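Local coordinates for uncharacterized novel protein (Burkholderia pseudomallei K96243, PDB 3FJV) that is of unknown function but belongs to the DUF3501 family, and in its structure joins a group of helices to an antiparallel sheet, at residues L9-L12 against E13-A16; V81-G84 against S85-K88. All blocks are in the same frame, centred on the assembly; numbering follows the deposited sequence.

Going from the N terminus, contact 1 comes first: residues 9-12 lead out of the opening loop and meet 13-16, closing the first turn of helix 12-30. The chain then runs through strands 34-37 and 41-45 and helices 48-62 and 67-77 before contact 2, where 81-84 and 85-88 fold back on each other as the chain enters strand 86-93. The two are in series, neither enclosing nor crossing the other. The centres of contact 1 and contact 2 lie about 27 Å apart and their nearest atoms about 10 Å apart, without touching. Contact 1 ties a helix start to helix 48-62; contact 2 leads from helix 67-77 into the eight-stranded sheet.

Contact 1. Residues L9-L12 against E13-A16; sequences LLTL and EAYA
T11 and A14 meet where the chain turns into helix 12-30. The T11 hydroxyl sits between its own backbone N and carbonyl carbon (chi1 56°), which swings OG1 over the helix start; there it accepts from A14 N at 3.1 Å, with an N-H...O angle of 160°. The threonine hydroxyl thus caps an amide of the first turn. A14 CB lies 3.3 Å from the same T11 OG1, so the methyl packs beside the cap. The backbone takes over from here: Y15 N reaches T11 O at 2.8 Å and A16 N reaches L12 O at 3.0 Å, the first two i to i+4 bonds.

L10, one residue before the cap, supplies the apolar part. Its CB lies 4.0 Å from A14 CB and 4.2 Å from Y15 CB, while its CD1 branch approaches Y15 CA and comes in at the edge of the phenol ring, near the ring plane. In Y15, CG points opposite the backbone N (chi1 -176°), and the ring leaves the contact for helix 48-62, where it stacks on H56 and OH is hydrogen-bonded to E57. H56 also bonds L10 N, so one histidine serves both sides of the turn. E13 extends outward, and its carboxylate makes a long, weak ion pair with K17; its negative charge would probably suit the helix N terminus.

A threonine N-cap, with L10 just before it packed on Y15 four residues after it, meets the definition of a hydrophobic staple at a helix N terminus.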
loop_
_atom_site.group_PDB
_atom_site.type_symbol
_atom_site.label_atom_id
_atom_site.label_comp_id
_atom_site.label_asym_id
_atom_site.label_seq_id
_atom_site.Cartn_x
_atom_site.Cartn_y
_atom_site.Cartn_z
ATOM N N LEU A 9 10.381 -25.119 1.292
ATOM C CA LEU A 9 9.014 -24.871 0.878
ATOM C C LEU A 9 8.359 -26.091 0.261
ATOM O O LEU A 9 8.994 -26.909 -0.377
ATOM C CB LEU A 9 9.011 -23.765 -0.171
ATOM C CG LEU A 9 9.658 -22.441 0.193
ATOM C CD1 LEU A 9 9.568 -21.461 -0.996
ATOM C CD2 LEU A 9 8.981 -21.863 1.449
ATOM N N LEU A 10 7.069 -26.217 0.476
ATOM C CA LEU A 10 6.266 -27.185 -0.220
ATOM C C LEU A 10 6.043 -26.748 -1.664
ATOM O O LEU A 10 6.105 -25.562 -2.016
ATOM C CB LEU A 10 4.920 -27.347 0.503
ATOM C CG LEU A 10 4.991 -27.832 1.947
ATOM C CD1 LEU A 10 3.616 -27.978 2.508
ATOM C CD2 LEU A 10 5.771 -29.152 2.074
ATOM N N THR A 11 5.800 -27.722 -2.522
ATOM C CA THR A 11 5.373 -27.427 -3.868
ATOM C C THR A 11 3.955 -26.889 -3.798
ATOM O O THR A 11 3.266 -27.037 -2.779
ATOM C CB THR A 11 5.337 -28.699 -4.688
ATOM O OG1 THR A 11 4.479 -29.633 -4.021
ATOM C CG2 THR A 11 6.746 -29.301 -4.869
ATOM N N LEU A 12 3.475 -26.335 -4.909
ATOM C CA LEU A 12 2.097 -25.823 -4.982
ATOM C C LEU A 12 1.117 -26.956 -4.653
ATOM O O LEU A 12 0.141 -26.771 -3.957
ATOM C CB LEU A 12 1.788 -25.265 -6.393
ATOM C CG LEU A 12 2.507 -23.977 -6.836
ATOM C CD1 LEU A 12 2.079 -23.521 -8.256
ATOM C CD2 LEU A 12 2.287 -22.823 -5.829
ATOM N N GLU A 13 1.377 -28.130 -5.214
ATOM C CA GLU A 13 0.522 -29.271 -5.010
ATOM C C GLU A 13 0.454 -29.715 -3.553
ATOM O O GLU A 13 -0.632 -30.024 -3.040
ATOM C CB GLU A 13 1.036 -30.440 -5.890
ATOM C CG GLU A 13 0.392 -31.766 -5.588
ATOM C CD GLU A 13 0.906 -32.902 -6.451
ATOM O OE1 GLU A 13 1.765 -32.683 -7.336
ATOM O OE2 GLU A 13 0.428 -34.023 -6.210
ATOM N N ALA A 14 1.620 -29.812 -2.915
ATOM C CA ALA A 14 1.696 -30.261 -1.540
ATOM C C ALA A 14 1.077 -29.192 -0.621
ATOM O O ALA A 14 0.341 -29.538 0.307
ATOM C CB ALA A 14 3.143 -30.579 -1.138
ATOM N N TYR A 15 1.332 -27.902 -0.875
ATOM C CA TYR A 15 0.690 -26.865 -0.023
ATOM C C TYR A 15 -0.829 -26.849 -0.135
ATOM O O TYR A 15 -1.537 -26.726 0.873
ATOM C CB TYR A 15 1.271 -25.448 -0.257
ATOM C CG TYR A 15 0.678 -24.434 0.675
ATOM C CD1 TYR A 15 1.019 -24.438 2.031
ATOM C CD2 TYR A 15 -0.223 -23.480 0.240
ATOM C CE1 TYR A 15 0.479 -23.542 2.902
ATOM C CE2 TYR A 15 -0.782 -22.564 1.127
ATOM C CZ TYR A 15 -0.419 -22.607 2.459
ATOM O OH TYR A 15 -0.947 -21.696 3.349
ATOM N N ALA A 16 -1.354 -26.981 -1.360
ATOM C CA ALA A 16 -2.785 -26.909 -1.552
ATOM C C ALA A 16 -3.462 -28.002 -0.766
ATOM O O ALA A 16 -4.526 -27.773 -0.240
ATOM C CB ALA A 16 -3.203 -26.989 -3.103
#

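Contact 2. Residues V81-G84 against S85-K88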
loop_
_atom_site.group_PDB
_atom_site.type_symbol
_atom_site.label_atom_id
_atom_site.label_comp_id
_atom_site.label_asym_id
_atom_site.label_seq_id
_atom_site.Cartn_x
_atom_site.Cartn_y
_atom_site.Cartn_z
ATOM N N VAL A 81 12.969 -11.974 8.350
ATOM C CA VAL A 81 13.689 -13.034 9.039
ATOM C C VAL A 81 14.562 -12.488 10.191
ATOM O O VAL A 81 15.484 -11.698 9.960
ATOM C CB VAL A 81 14.526 -13.841 8.043
ATOM C CG1 VAL A 81 15.287 -14.942 8.768
ATOM C CG2 VAL A 81 13.596 -14.425 6.941
ATOM N N PRO A 82 14.270 -12.873 11.444
ATOM C CA PRO A 82 15.162 -12.442 12.540
ATOM C C PRO A 82 16.567 -13.046 12.442
ATOM O O PRO A 82 16.744 -14.109 11.886
ATOM C CB PRO A 82 14.408 -12.852 13.815
ATOM C CG PRO A 82 13.368 -13.697 13.419
ATOM C CD PRO A 82 13.186 -13.734 11.941
ATOM N N ASP A 83 17.588 -12.330 12.865
ATOM C CA ASP A 83 18.915 -12.766 12.518
ATOM C C ASP A 83 19.771 -13.133 13.697
ATOM O O ASP A 83 20.951 -13.456 13.499
ATOM C CB ASP A 83 19.636 -11.718 11.688
ATOM C CG ASP A 83 19.719 -10.413 12.369
ATOM O OD1 ASP A 83 19.535 -10.363 13.621
ATOM O OD2 ASP A 83 19.948 -9.422 11.643
ATOM N N GLY A 84 19.222 -13.078 14.912
ATOM C CA GLY A 84 20.042 -13.310 16.100
ATOM C C GLY A 84 20.008 -12.153 17.115
ATOM O O GLY A 84 19.982 -12.386 18.292
ATOM N N SER A 85 20.008 -10.924 16.615
ATOM C CA SER A 85 20.065 -9.748 17.450
ATOM C C SER A 85 18.938 -8.757 17.201
ATOM O O SER A 85 18.950 -7.664 17.748
ATOM C CB SER A 85 21.414 -9.069 17.268
ATOM O OG SER A 85 22.408 -9.726 18.048
ATOM N N ASN A 86 17.968 -9.164 16.396
ATOM C CA ASN A 86 16.861 -8.302 16.125
ATOM C C ASN A 86 15.539 -9.023 16.001
ATOM O O ASN A 86 15.421 -10.163 15.502
ATOM C CB ASN A 86 17.117 -7.526 14.868
ATOM C CG ASN A 86 17.520 -8.408 13.755
ATOM O OD1 ASN A 86 17.143 -9.587 13.723
ATOM N ND2 ASN A 86 18.329 -7.883 12.855
ATOM N N LEU A 87 14.537 -8.354 16.502
ATOM C CA LEU A 87 13.174 -8.814 16.299
ATOM C C LEU A 87 12.668 -8.103 15.023
ATOM O O LEU A 87 13.005 -6.908 14.757
ATOM C CB LEU A 87 12.354 -8.421 17.501
ATOM C CG LEU A 87 12.798 -8.977 18.859
ATOM C CD1 LEU A 87 11.922 -8.436 20.024
ATOM C CD2 LEU A 87 12.759 -10.491 18.824
ATOM N N LYS A 88 11.902 -8.834 14.230
ATOM C CA LYS A 88 11.306 -8.330 12.993
ATOM C C LYS A 88 9.780 -8.376 13.127
ATOM O O LYS A 88 9.254 -9.341 13.653
ATOM C CB LYS A 88 11.765 -9.157 11.765
ATOM C CG LYS A 88 13.281 -9.311 11.544
ATOM C CD LYS A 88 13.958 -8.051 11.230
ATOM C CE LYS A 88 15.443 -8.275 10.825
ATOM N NZ LYS A 88 15.603 -8.983 9.537
HETATM O O HOH W 1 18.529 -8.582 9.491
HETATM O O HOH W 2 16.992 -12.416 16.198
#
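D83 and S85 make one of the backbone-to-side-chain bonds of this turn: S85 N donates to D83 OD1 at 3.1 Å, nearly straight at 169°, which defines an Asx turn. The D83 carboxylate is put there by chi1 57°, with CG lodged between backbone N and carbonyl carbon. G84, between them, has a positive phi at which a CB would press on the carbonyl O of D83, which calls for glycine.

Hydrogen bonds of the N86 side-chain amide come next. N86 OD1 accepts from D83 N at 2.9 Å, in the amide carbonyl plane, although N86 has two conformers and this holds for one of them. In that conformer the amide and carboxylate planes lie 26° apart, but the pairing of ND2 with OD2 is weak and implausibly short, hence doubtful.

K88 brings the positive charge. Bends at chi2 and chi4 fold its chain back along V81, so that K88 NZ meets V81 O at 2.8 Å from above the carbonyl plane; NZ also bonds P79 O.

Two waters bridge the two arms of the turn. Water 1 accepts from K88 NZ at 3.0 Å and donates to D83 OD2 at 2.7 Å. Water 2 links G84 N to N86 O, which P82 CB also touches, at 3.3 Å.

The turn follows helix 67-77 and starts strand 86-93, between strands 41-45 and 144-150; N86 ND2 reaches E150 of the latter, and S85 OG bonds K156 on helix 153-160.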